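Putative aspartyl-tRNA synthetase (Leishmania major, PDB 6OD8) probably charges tRNA(Asp) with L-aspartate at the expense of ATP, as a dimeric class-II aminoacyl-tRNA synthetase carrying an OB-fold nucleic-acid-binding domain. Local coordinates at residues E51-V56 with D125-M130; R71-V76 with L90-V95; E78-E83 with T159-I164; M104-L109 with Q117-V122; V143-T148 with K169-V174. One frame throughout, in Å; residues are numbered along the deposited sequence. Where two conformers were deposited one is given.

Contact 1: residues E51-V56 with D125-M130; sequences EKYKAV and DVPKEM
Tyr53 holds CG beside its backbone N and anti to the carbonyl carbon (chi1 -72°), which carries the ring from helix 48-54 onto Pro127; Val56, with CG1 anti to its own N (chi1 177°), presents that methyl to Met130. The proline sits over one face of the tyrosine ring, displaced toward the rim: Pro127 CG is 4.0 Å from the centroid of the Tyr53 ring, a CH-pi contact, and 3.7 Å from Tyr53 CE1. Pro127 CB reaches a little further along, 3.7 Å from Tyr53 OH. Because Pro127 is the N-cap of helix 128-136, the ring rests right at the start of that helix. Glu129, the second residue of that helix, bends at its second torsion and brings its carboxylate obliquely against the ring, with Glu129 CD 3.7 Å from Tyr53 CE2 and the two planes 49° apart. Nearer the barrel, Val56 CG1 meets Met130 SD at 3.6 Å, the two side chains crossing at about a right angle. Phe57 also touches Glu129 and Met130. No hydrogen bond passes between 51-56 and 125-130 themselves, even though a hydroxyl and a carboxylate lie close together, so the N-terminal helix is held against the helix of the OB domain by dispersion and ring contacts at the protein surface.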
# COMPACT_ATOMS: atom_id res chain seq x y z
N GLU A 51 10.28 10.73 50.69
CA GLU A 51 9.53 11.55 49.76
C GLU A 51 10.46 12.40 48.91
O GLU A 51 10.21 12.60 47.71
CB GLU A 51 8.51 12.41 50.51
CG GLU A 51 7.28 12.76 49.69
CD GLU A 51 6.35 11.58 49.44
OE1 GLU A 51 6.74 10.42 49.68
OE2 GLU A 51 5.20 11.82 49.00
N LYS A 52 11.54 12.91 49.49
CA LYS A 52 12.52 13.65 48.70
C LYS A 52 13.08 12.78 47.58
O LYS A 52 13.18 13.21 46.43
CB LYS A 52 13.65 14.16 49.58
N TYR A 53 13.45 11.54 47.91
CA TYR A 53 14.07 10.66 46.92
C TYR A 53 13.10 10.30 45.80
O TYR A 53 13.55 10.01 44.68
CB TYR A 53 14.59 9.40 47.60
CG TYR A 53 15.83 9.63 48.44
CD1 TYR A 53 16.58 10.79 48.31
CD2 TYR A 53 16.24 8.67 49.37
CE1 TYR A 53 17.71 10.99 49.08
CE2 TYR A 53 17.37 8.87 50.14
CZ TYR A 53 18.11 10.02 49.99
OH TYR A 53 19.23 10.22 50.76
N LYS A 54 11.79 10.31 46.07
CA LYS A 54 10.80 9.97 45.06
C LYS A 54 10.90 10.90 43.84
O LYS A 54 10.64 10.47 42.72
CB LYS A 54 9.40 10.02 45.66
N ALA A 55 11.28 12.16 44.05
CA ALA A 55 11.45 13.06 42.92
C ALA A 55 12.67 12.70 42.09
O ALA A 55 12.75 13.12 40.93
CB ALA A 55 11.59 14.50 43.40
N VAL A 56 13.62 11.96 42.65
CA VAL A 56 14.90 11.71 42.00
C VAL A 56 14.91 10.39 41.24
O VAL A 56 15.42 10.31 40.13
CB VAL A 56 16.04 11.75 43.05
CG1 VAL A 56 17.37 11.42 42.39
CG2 VAL A 56 16.10 13.11 43.72
N ASP A 125 23.36 15.67 44.91
CA ASP A 125 21.97 15.29 45.07
C ASP A 125 21.67 13.90 44.53
O ASP A 125 20.49 13.53 44.45
CB ASP A 125 21.05 16.32 44.40
CG ASP A 125 21.10 17.66 45.11
OD1 ASP A 125 21.30 18.69 44.42
OD2 ASP A 125 20.97 17.69 46.35
N VAL A 126 22.69 13.12 44.19
CA VAL A 126 22.53 11.72 43.80
C VAL A 126 22.94 10.86 44.99
O VAL A 126 24.13 10.81 45.33
CB VAL A 126 23.37 11.38 42.56
CG1 VAL A 126 23.37 9.87 42.32
CG2 VAL A 126 22.84 12.12 41.34
N PRO A 127 22.00 10.18 45.66
CA PRO A 127 22.35 9.35 46.82
C PRO A 127 22.64 7.91 46.41
O PRO A 127 22.27 7.45 45.33
CB PRO A 127 21.07 9.41 47.66
CG PRO A 127 19.99 9.42 46.60
CD PRO A 127 20.54 10.21 45.43
N LYS A 128 23.28 7.19 47.34
CA LYS A 128 23.57 5.77 47.12
C LYS A 128 22.31 4.98 46.79
O LYS A 128 22.37 4.00 46.04
CB LYS A 128 24.25 5.17 48.35
N GLU A 129 21.16 5.40 47.33
CA GLU A 129 19.90 4.72 47.03
C GLU A 129 19.59 4.72 45.53
O GLU A 129 18.96 3.79 45.02
CB GLU A 129 18.75 5.39 47.79
CG GLU A 129 18.75 5.11 49.30
CD GLU A 129 19.70 5.99 50.08
OE1 GLU A 129 20.54 6.67 49.46
OE2 GLU A 129 19.60 5.99 51.32
N MET A 130 20.03 5.76 44.81
CA MET A 130 19.73 5.84 43.39
C MET A 130 20.67 4.94 42.57
O MET A 130 20.25 4.34 41.58
CB MET A 130 19.81 7.29 42.91
CG MET A 130 19.44 7.46 41.45
SD MET A 130 19.62 9.15 40.84
CE MET A 130 20.91 8.95 39.62

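Contact 2: residues R71-V76 with L90-V95; sequences RTHIPV and LIRARV
The first strand of the OB-fold, 88-100, is joined at Leu90 by Ile74 of the loop leading into it. Ile74 N donates to Leu90 O at 2.8 Å, with an N-H...O angle of 163°. Water extends the link at both ends: one molecule gives a proton to Thr72 O (2.7 Å) and takes one from Leu90 N (2.9 Å), while another accepts from Val76 N and donates to Arg92 O. The loop therefore follows the strand with a single good direct bond, its waters standing in where a regular sheet partner would bond; the true neighbours of this strand in the barrel are 104-111 and 142-151. Leu90 puts CG anti to its backbone N (chi1 175°), which sends CD2 over one face of the Arg71 guanidinium, 3.7 Å from Arg71 CZ, and 3.6 Å from His73 ND1, which is buried with no polar partner in the model. At the other end Val76 CG2 packs 3.9 Å from Ala93 CB and also against Ile91. Arg92 is shared: it forms a salt bridge with Asp144 of its own chain and donates to Asp321 O of the second subunit, where Glu322 accepts from His73 NE2 and Arg71 N.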
# COMPACT_ATOMS: atom_id res chain seq x y z
N ARG A 71 7.01 18.83 28.74
CA ARG A 71 8.44 18.60 28.79
C ARG A 71 8.96 18.31 27.39
O ARG A 71 8.22 17.83 26.53
CB ARG A 71 8.81 17.41 29.71
CG ARG A 71 8.00 17.34 31.00
CD ARG A 71 8.58 16.32 31.96
NE ARG A 71 9.84 16.78 32.53
CZ ARG A 71 10.68 16.02 33.22
NH1 ARG A 71 11.81 16.53 33.69
NH2 ARG A 71 10.38 14.74 33.44
N THR A 72 10.24 18.58 27.17
CA THR A 72 10.88 18.29 25.90
C THR A 72 11.65 16.97 26.04
O THR A 72 12.64 16.89 26.77
CB THR A 72 11.82 19.42 25.48
OG1 THR A 72 11.06 20.62 25.28
CG2 THR A 72 12.53 19.07 24.19
N HIS A 73 11.18 15.94 25.33
CA HIS A 73 11.80 14.63 25.34
C HIS A 73 12.76 14.52 24.15
O HIS A 73 12.32 14.59 23.00
CB HIS A 73 10.70 13.56 25.30
CG HIS A 73 9.48 13.94 26.10
ND1 HIS A 73 9.23 13.44 27.36
CD2 HIS A 73 8.47 14.80 25.82
CE1 HIS A 73 8.10 13.96 27.82
NE2 HIS A 73 7.63 14.79 26.91
N ILE A 74 14.05 14.36 24.43
CA ILE A 74 15.07 14.25 23.39
C ILE A 74 15.22 12.78 23.00
O ILE A 74 15.51 11.96 23.88
CB ILE A 74 16.42 14.81 23.86
CG1 ILE A 74 16.29 16.24 24.42
CG2 ILE A 74 17.48 14.72 22.74
CD1 ILE A 74 15.82 17.25 23.40
N PRO A 75 15.05 12.42 21.73
CA PRO A 75 15.30 11.02 21.34
C PRO A 75 16.79 10.67 21.40
O PRO A 75 17.66 11.51 21.19
CB PRO A 75 14.77 10.95 19.91
CG PRO A 75 14.75 12.34 19.43
CD PRO A 75 14.54 13.23 20.62
N VAL A 76 17.06 9.40 21.70
CA VAL A 76 18.44 8.94 21.79
C VAL A 76 19.20 9.24 20.51
O VAL A 76 20.41 9.52 20.54
CB VAL A 76 18.47 7.43 22.13
CG1 VAL A 76 19.90 6.94 22.26
CG2 VAL A 76 17.71 7.17 23.41
N LEU A 90 16.21 15.35 28.95
CA LEU A 90 15.26 14.30 29.31
C LEU A 90 15.17 13.32 28.17
O LEU A 90 14.79 13.70 27.06
CB LEU A 90 13.88 14.90 29.61
CG LEU A 90 12.77 13.90 29.89
CD1 LEU A 90 13.03 13.16 31.19
CD2 LEU A 90 11.44 14.63 29.93
N ILE A 91 15.49 12.06 28.44
CA ILE A 91 15.48 11.01 27.43
C ILE A 91 14.59 9.87 27.92
O ILE A 91 14.60 9.53 29.11
CB ILE A 91 16.90 10.51 27.13
CG1 ILE A 91 17.83 11.68 26.79
CG2 ILE A 91 16.90 9.51 25.99
CD1 ILE A 91 19.24 11.51 27.32
N ARG A 92 13.84 9.28 26.99
CA ARG A 92 13.11 8.04 27.25
C ARG A 92 13.78 6.93 26.46
O ARG A 92 13.95 7.05 25.24
CB ARG A 92 11.64 8.19 26.86
CG ARG A 92 10.81 6.97 27.18
CD ARG A 92 9.34 7.32 27.05
NE ARG A 92 8.96 8.32 28.06
CZ ARG A 92 7.77 8.90 28.14
NH1 ARG A 92 6.82 8.58 27.27
NH2 ARG A 92 7.52 9.81 29.10
N ALA A 93 14.18 5.85 27.14
CA ALA A 93 14.97 4.82 26.47
C ALA A 93 14.75 3.47 27.13
O ALA A 93 14.28 3.37 28.27
CB ALA A 93 16.47 5.17 26.49
N ARG A 94 15.16 2.43 26.39
CA ARG A 94 15.28 1.06 26.89
C ARG A 94 16.56 0.88 27.69
O ARG A 94 17.62 1.38 27.32
CB ARG A 94 15.30 0.07 25.73
CG ARG A 94 13.99 -0.05 24.99
CD ARG A 94 13.21 -1.24 25.47
NE ARG A 94 12.05 -1.48 24.60
CZ ARG A 94 10.94 -2.11 24.99
NH1 ARG A 94 10.85 -2.58 26.23
NH2 ARG A 94 9.95 -2.29 24.14
N VAL A 95 16.46 0.11 28.77
CA VAL A 95 17.64 -0.31 29.53
C VAL A 95 18.17 -1.58 28.86
O VAL A 95 17.59 -2.66 29.00
CB VAL A 95 17.29 -0.55 31.00
CG1 VAL A 95 18.52 -1.03 31.77
CG2 VAL A 95 16.70 0.73 31.64
O HOH W 1 15.21 17.59 27.41
O HOH W 2 14.44 7.68 22.61

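Contact 3: residues E78-E83 with T159-I164; sequences ELSRPE and TSHSDI
Polar contacts centre on Ser80 OG. With OG beside the backbone N (chi1 -79°), the hydroxyl meets the His161 ring at its edge and in its plane, Ser80 OG lying 2.7 Å from His161 ND1; either atom could be the donor of this short hydrogen bond. Asp163 OD1 stands 3.2 Å from Ser80 OG, a weak and unsettled second partner, and a water 3.1 Å from Ser80 OG bridges weakly to Ser160 O. The ring nitrogen is thus the close partner of the hydroxyl; the carboxylate and the water are longer.

Apolar contacts come from Leu79. Its CB lies squarely over the centre of the His161 ring, 4.3 Å from the centroid and 9° off the normal, a CH-pi contact that, with the bond at the edge, limits how the imidazole can turn. Leu79 CB also packs 3.7 Å from Ile164 CD1. Val116 and Val149 of the barrel touch Leu79 as well, so this side of the contact faces the domain interior.

Charged pairs stay within 78-83: Arg81 NH1 is 2.8 Å from Glu78 OE1, and Arg81 NE is 2.8 Å from Glu83 OE2, a salt-bridge network within the loop itself.

Two type I beta turns, Glu78 to Arg81 and His161 to Ile164, meet here, each offering the residue in its third position, Ser80 and Asp163, to the other. The second belongs to the connection between strands 142-151 and 164-168, the long loop joining the last two strands of an OB-fold.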
# COMPACT_ATOMS: atom_id res chain seq x y z
N GLU A 78 19.34 11.80 18.74
CA GLU A 78 19.81 13.17 18.65
C GLU A 78 20.96 13.49 19.59
O GLU A 78 21.47 14.62 19.55
CB GLU A 78 18.64 14.14 18.92
CG GLU A 78 17.56 14.17 17.84
CD GLU A 78 16.38 15.07 18.20
OE1 GLU A 78 16.41 15.74 19.26
OE2 GLU A 78 15.39 15.11 17.43
N LEU A 79 21.41 12.54 20.42
CA LEU A 79 22.30 12.85 21.54
C LEU A 79 23.70 13.26 21.12
O LEU A 79 24.46 13.76 21.97
CB LEU A 79 22.37 11.65 22.48
CG LEU A 79 21.12 11.47 23.32
CD1 LEU A 79 21.20 10.20 24.17
CD2 LEU A 79 20.93 12.71 24.18
N SER A 80 24.09 13.06 19.87
CA SER A 80 25.41 13.47 19.44
C SER A 80 25.42 14.86 18.80
O SER A 80 26.50 15.36 18.47
CB SER A 80 26.00 12.43 18.50
OG SER A 80 26.51 11.34 19.25
N ARG A 81 24.26 15.49 18.65
CA ARG A 81 24.19 16.87 18.21
C ARG A 81 25.10 17.74 19.09
O ARG A 81 25.02 17.66 20.32
CB ARG A 81 22.75 17.39 18.28
CG ARG A 81 21.87 16.99 17.09
CD ARG A 81 20.38 17.18 17.41
NE ARG A 81 20.12 18.40 18.19
CZ ARG A 81 18.92 18.77 18.64
NH1 ARG A 81 17.85 18.02 18.40
NH2 ARG A 81 18.79 19.89 19.35
N PRO A 82 25.98 18.56 18.50
CA PRO A 82 26.95 19.30 19.31
C PRO A 82 26.32 20.29 20.28
O PRO A 82 26.94 20.63 21.29
CB PRO A 82 27.81 20.02 18.27
CG PRO A 82 26.91 20.16 17.09
CD PRO A 82 26.07 18.91 17.07
N GLU A 83 25.10 20.77 20.01
CA GLU A 83 24.47 21.72 20.92
C GLU A 83 23.85 21.05 22.13
O GLU A 83 23.22 21.74 22.95
CB GLU A 83 23.40 22.54 20.18
CG GLU A 83 22.14 21.77 19.83
CD GLU A 83 22.21 21.16 18.45
OE1 GLU A 83 23.33 20.88 17.97
OE2 GLU A 83 21.13 20.95 17.84
N THR A 159 28.78 1.19 22.17
CA THR A 159 27.56 1.94 21.89
C THR A 159 27.71 2.71 20.58
O THR A 159 28.82 2.95 20.11
CB THR A 159 27.22 2.93 23.02
OG1 THR A 159 28.26 3.92 23.10
CG2 THR A 159 27.12 2.21 24.35
N SER A 160 26.58 3.10 20.00
CA SER A 160 26.64 3.87 18.76
C SER A 160 27.00 5.33 18.99
O SER A 160 27.59 5.96 18.11
CB SER A 160 25.31 3.75 18.01
OG SER A 160 24.24 4.34 18.75
N HIS A 161 26.67 5.88 20.16
CA HIS A 161 27.10 7.23 20.54
C HIS A 161 28.40 7.14 21.34
O HIS A 161 28.46 7.44 22.53
CB HIS A 161 26.02 7.95 21.34
CG HIS A 161 24.80 8.28 20.55
ND1 HIS A 161 24.76 9.31 19.63
CD2 HIS A 161 23.56 7.73 20.55
CE1 HIS A 161 23.56 9.38 19.09
NE2 HIS A 161 22.81 8.43 19.63
N SER A 162 29.46 6.71 20.65
CA SER A 162 30.72 6.40 21.32
C SER A 162 31.44 7.64 21.84
O SER A 162 32.29 7.52 22.74
CB SER A 162 31.63 5.64 20.36
OG SER A 162 31.85 6.42 19.21
N ASP A 163 31.13 8.82 21.31
CA ASP A 163 31.83 10.04 21.67
C ASP A 163 31.34 10.65 22.98
O ASP A 163 32.02 11.53 23.52
CB ASP A 163 31.67 11.06 20.55
CG ASP A 163 30.20 11.32 20.20
OD1 ASP A 163 29.41 10.35 20.19
OD2 ASP A 163 29.85 12.50 19.97
N ILE A 164 30.18 10.23 23.48
CA ILE A 164 29.54 10.89 24.62
C ILE A 164 29.10 9.86 25.64
O ILE A 164 28.99 8.66 25.37
CB ILE A 164 28.34 11.76 24.20
CG1 ILE A 164 27.28 10.88 23.55
CG2 ILE A 164 28.78 12.90 23.27
CD1 ILE A 164 25.89 11.42 23.64
O HOH W 3 27.11 9.10 17.15

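Contact 4: residues M104-L109 with Q117-V122; sequences MAFMVL and QAMAAV
Met107 and Ala118 pair through two backbone hydrogen bonds, Met107 N to Ala118 O and Ala118 N to Met107 O, both 2.8 Å. Ala105 and Ala120 repeat the pattern at 3.0 Å, Ala105 N to Ala120 O and Ala120 N to Ala105 O. These hydrogen-bonded pairs alternate with the non-hydrogen-bonded pairs Met104-Ala121, Phe106-Met119 and Val108-Gln117, making a regular antiparallel hairpin whose strands run 158° apart. Gln117 spends its amide nitrogen on Glu165 of the neighbouring strand, and that NE2 also lies at the edge of the Phe106 ring. On the face carrying Met104, Phe106, Gln117 and Met119 the packing is apolar but partly exposed: Phe106 CD1 rests 3.8 Å from Met119 CB, side by side. Met119 places CG between its backbone N and carbonyl carbon (chi1 59°) and curls back toward Met104 CE, though the 3.4 Å between Met119 CE and Met104 CE is too short to lean on. Met104 CG closes on Ala121 CB at 3.7 Å. The opposite face holds Ala105, Met107, Ala118 and Ala120; helix 128-136 lies against it, Met134 touching Ala105, Met107 and Ala120, and Ile131 touching Ala120. Leu109 CD1 approaches Ala118 CB at 4.1 Å. The hairpin is two-sided: one face is sealed into the barrel, the other sets an aromatic ring and an amide beside thioethers, consistent with the anticodon-binding surface of related aspartyl-tRNA synthetases.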
# COMPACT_ATOMS: atom_id res chain seq x y z
N MET A 104 28.97 3.50 42.16
CA MET A 104 28.62 3.93 40.81
C MET A 104 27.75 2.89 40.14
O MET A 104 27.84 1.69 40.42
CB MET A 104 29.87 4.17 39.96
CG MET A 104 30.51 5.53 40.19
SD MET A 104 32.26 5.46 39.79
CE MET A 104 32.30 5.90 38.06
N ALA A 105 26.90 3.37 39.23
CA ALA A 105 26.06 2.52 38.39
C ALA A 105 26.32 2.86 36.93
O ALA A 105 26.56 4.02 36.58
CB ALA A 105 24.58 2.70 38.71
N PHE A 106 26.27 1.83 36.08
CA PHE A 106 26.60 1.95 34.67
C PHE A 106 25.52 1.25 33.86
O PHE A 106 25.20 0.08 34.13
CB PHE A 106 27.96 1.32 34.35
CG PHE A 106 29.10 1.95 35.08
CD1 PHE A 106 29.82 2.99 34.51
CD2 PHE A 106 29.46 1.51 36.35
CE1 PHE A 106 30.87 3.56 35.18
CE2 PHE A 106 30.51 2.09 37.03
CZ PHE A 106 31.22 3.12 36.45
N MET A 107 24.99 1.95 32.87
CA MET A 107 23.92 1.44 32.04
C MET A 107 24.24 1.73 30.58
O MET A 107 24.99 2.65 30.25
CB MET A 107 22.56 2.08 32.39
CG MET A 107 22.26 2.17 33.87
SD MET A 107 20.70 3.04 34.20
CE MET A 107 19.53 1.88 33.51
N VAL A 108 23.64 0.93 29.71
CA VAL A 108 23.56 1.25 28.29
C VAL A 108 22.09 1.45 27.99
O VAL A 108 21.28 0.54 28.21
CB VAL A 108 24.15 0.14 27.40
CG1 VAL A 108 23.88 0.49 25.94
CG2 VAL A 108 25.64 -0.04 27.66
N LEU A 109 21.75 2.65 27.51
CA LEU A 109 20.39 2.99 27.11
C LEU A 109 20.29 2.96 25.59
O LEU A 109 21.22 3.36 24.88
CB LEU A 109 19.97 4.36 27.64
CG LEU A 109 20.07 4.49 29.17
CD1 LEU A 109 19.62 5.88 29.67
CD2 LEU A 109 19.32 3.38 29.88
N GLN A 117 26.03 5.14 26.59
CA GLN A 117 26.35 4.76 27.96
C GLN A 117 25.87 5.83 28.92
O GLN A 117 25.96 7.03 28.62
CB GLN A 117 27.86 4.54 28.11
CG GLN A 117 28.29 4.34 29.55
CD GLN A 117 29.65 3.72 29.66
OE1 GLN A 117 29.89 2.63 29.14
NE2 GLN A 117 30.57 4.41 30.34
N ALA A 118 25.31 5.40 30.05
CA ALA A 118 24.88 6.29 31.12
C ALA A 118 25.54 5.84 32.41
O ALA A 118 25.77 4.64 32.63
CB ALA A 118 23.36 6.29 31.30
N MET A 119 25.85 6.80 33.28
CA MET A 119 26.40 6.42 34.57
C MET A 119 25.94 7.41 35.63
O MET A 119 25.52 8.53 35.33
CB MET A 119 27.93 6.33 34.53
CG MET A 119 28.66 7.60 34.13
SD MET A 119 29.04 8.66 35.54
CE MET A 119 29.60 7.44 36.72
N ALA A 120 26.03 6.97 36.88
CA ALA A 120 25.76 7.80 38.03
C ALA A 120 26.79 7.49 39.10
O ALA A 120 27.24 6.35 39.24
CB ALA A 120 24.35 7.58 38.59
N ALA A 121 27.16 8.53 39.85
CA ALA A 121 28.05 8.40 40.99
C ALA A 121 27.42 9.11 42.18
O ALA A 121 26.70 10.10 42.01
CB ALA A 121 29.43 8.99 40.69
N VAL A 122 27.65 8.57 43.37
CA VAL A 122 27.11 9.21 44.57
C VAL A 122 27.83 10.54 44.74
O VAL A 122 29.03 10.58 45.04
CB VAL A 122 27.27 8.32 45.81
CG1 VAL A 122 26.63 8.98 47.03
CG2 VAL A 122 26.66 6.95 45.55

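Contact 5: residues V143-T148 with K169-V174; sequences VDVEAT and KKIHTV
Val145 and Ile171 lie side by side on the packed face of this strand pair, Val145 CG2, in the conformer given, being 3.7 Å from Ile171 CG1. Val143 adds to the same layer: its CB is 4.1 Å from Ile171 CG1 and its CG1 3.9 Å from Thr173 CG2, with Leu109 and Met107 closing in from the hairpin. The other face is looser and polar. There Glu146, likewise in the conformer given, runs extended from a CG anti to its backbone N (chi1 170°) alongside Lys170, and Lys170 NZ meets Glu146 OE1 at 3.1 Å from above the carboxylate plane. A water links Asp144 O to His172 ND1, each 2.9 Å away, while His172 NE2 binds Lys54 O. Val174 CG2 packs against the Asp144 carboxylate, the partner of Arg92. Backbone bonds join Asp144 with His172 in both directions, but the far end is irregular: Glu146 O accepts from both Lys169 N, at 2.8 Å, and Lys170 N, at 3.2 Å. That is a classic beta bulge, placed where the chain turns a corner between strands 164-168 and 170-173, both of which pair with strand 142-151, in the curled sheet of an OB-fold barrel.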
# COMPACT_ATOMS: atom_id res chain seq x y z
N VAL A 143 12.84 3.75 30.64
CA VAL A 143 13.11 4.72 31.70
C VAL A 143 13.07 6.13 31.13
O VAL A 143 13.36 6.35 29.96
CB VAL A 143 14.48 4.47 32.38
CG1 VAL A 143 14.47 3.20 33.21
CG2 VAL A 143 15.61 4.44 31.34
N ASP A 144 12.67 7.09 31.98
CA ASP A 144 12.88 8.51 31.72
C ASP A 144 14.09 8.92 32.54
O ASP A 144 14.08 8.78 33.76
CB ASP A 144 11.67 9.35 32.16
CG ASP A 144 10.59 9.42 31.11
OD1 ASP A 144 10.88 9.19 29.92
OD2 ASP A 144 9.44 9.74 31.48
N VAL A 145 15.13 9.41 31.88
CA VAL A 145 16.36 9.81 32.54
C VAL A 145 16.58 11.30 32.30
O VAL A 145 16.41 11.77 31.17
CB VAL A 145 17.56 8.99 32.03
CG1 VAL A 145 18.87 9.54 32.58
CG2 VAL A 145 17.40 7.53 32.42
N GLU A 146 16.90 12.03 33.36
CA GLU A 146 17.44 13.38 33.27
C GLU A 146 18.95 13.26 33.41
O GLU A 146 19.43 12.75 34.43
CB GLU A 146 16.85 14.28 34.36
CG GLU A 146 17.52 15.62 34.50
CD GLU A 146 16.78 16.55 35.45
OE1 GLU A 146 17.28 16.77 36.58
OE2 GLU A 146 15.70 17.05 35.07
N ALA A 147 19.70 13.69 32.40
CA ALA A 147 21.14 13.43 32.42
C ALA A 147 21.89 14.48 31.61
O ALA A 147 21.38 14.98 30.61
CB ALA A 147 21.46 12.04 31.85
N THR A 148 23.13 14.74 32.03
CA THR A 148 24.01 15.65 31.32
C THR A 148 24.77 14.92 30.22
O THR A 148 25.32 13.83 30.44
CB THR A 148 24.98 16.33 32.29
OG1 THR A 148 24.24 16.88 33.38
CG2 THR A 148 25.72 17.47 31.58
N LYS A 169 21.20 12.32 36.50
CA LYS A 169 20.76 13.08 37.67
C LYS A 169 19.43 12.59 38.24
O LYS A 169 19.20 12.72 39.45
CB LYS A 169 20.60 14.56 37.31
CG LYS A 169 21.73 15.16 36.47
CD LYS A 169 23.08 14.97 37.14
CE LYS A 169 24.13 15.87 36.51
NZ LYS A 169 25.49 15.64 37.06
N LYS A 170 18.56 12.05 37.40
CA LYS A 170 17.26 11.52 37.79
C LYS A 170 16.95 10.34 36.88
O LYS A 170 17.30 10.36 35.69
CB LYS A 170 16.11 12.54 37.66
CG LYS A 170 16.15 13.71 38.62
CD LYS A 170 14.91 14.59 38.41
CE LYS A 170 14.83 15.73 39.43
NZ LYS A 170 16.09 16.52 39.43
N ILE A 171 16.28 9.33 37.42
CA ILE A 171 15.87 8.21 36.59
C ILE A 171 14.60 7.58 37.16
O ILE A 171 14.57 7.16 38.32
CB ILE A 171 17.00 7.17 36.45
CG1 ILE A 171 16.50 5.97 35.64
CG2 ILE A 171 17.56 6.71 37.82
CD1 ILE A 171 17.62 5.02 35.15
N HIS A 172 13.55 7.50 36.36
CA HIS A 172 12.34 6.79 36.75
C HIS A 172 11.94 5.80 35.67
O HIS A 172 12.12 6.07 34.48
CB HIS A 172 11.16 7.74 37.01
CG HIS A 172 11.40 8.75 38.09
ND1 HIS A 172 12.18 9.87 37.90
CD2 HIS A 172 10.96 8.81 39.37
CE1 HIS A 172 12.21 10.58 39.02
NE2 HIS A 172 11.46 9.96 39.92
N THR A 173 11.40 4.65 36.09
CA THR A 173 10.86 3.71 35.12
C THR A 173 9.52 4.21 34.60
O THR A 173 8.67 4.67 35.37
CB THR A 173 10.70 2.30 35.70
OG1 THR A 173 10.02 2.36 36.95
CG2 THR A 173 12.09 1.58 35.85
N VAL A 174 9.36 4.14 33.30
CA VAL A 174 8.09 4.40 32.64
C VAL A 174 7.24 3.13 32.64
O VAL A 174 6.10 3.13 33.12
CB VAL A 174 8.34 4.93 31.22
CG1 VAL A 174 7.03 5.08 30.43
CG2 VAL A 174 9.09 6.27 31.28
O HOH W 4 13.27 11.00 35.49

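All five contacts gather in and around the OB-fold domain, with centres 29 to 47 Å from the centre of the chain and away from the large sheet of the synthetase domain. Contacts 2 and 5 are the closest pair, 8 Å between centres, joined by a probable backbone hydrogen bond between Ala93 O and Val143 N (2.8 Å). Contact 4 lies 11 Å from contact 5, centre to centre, and meets it through the barrel core, where Met107 SD is 3.8 Å from Ile171 CD1. Contact 1 sits on the outer end, bridging to contact 5 through Val56 O and Ile171 N and to contact 4 through Met130 and Ala120. Contact 3 lies 27 Å from contact 1, also between centres, and touches contacts 2 and 4.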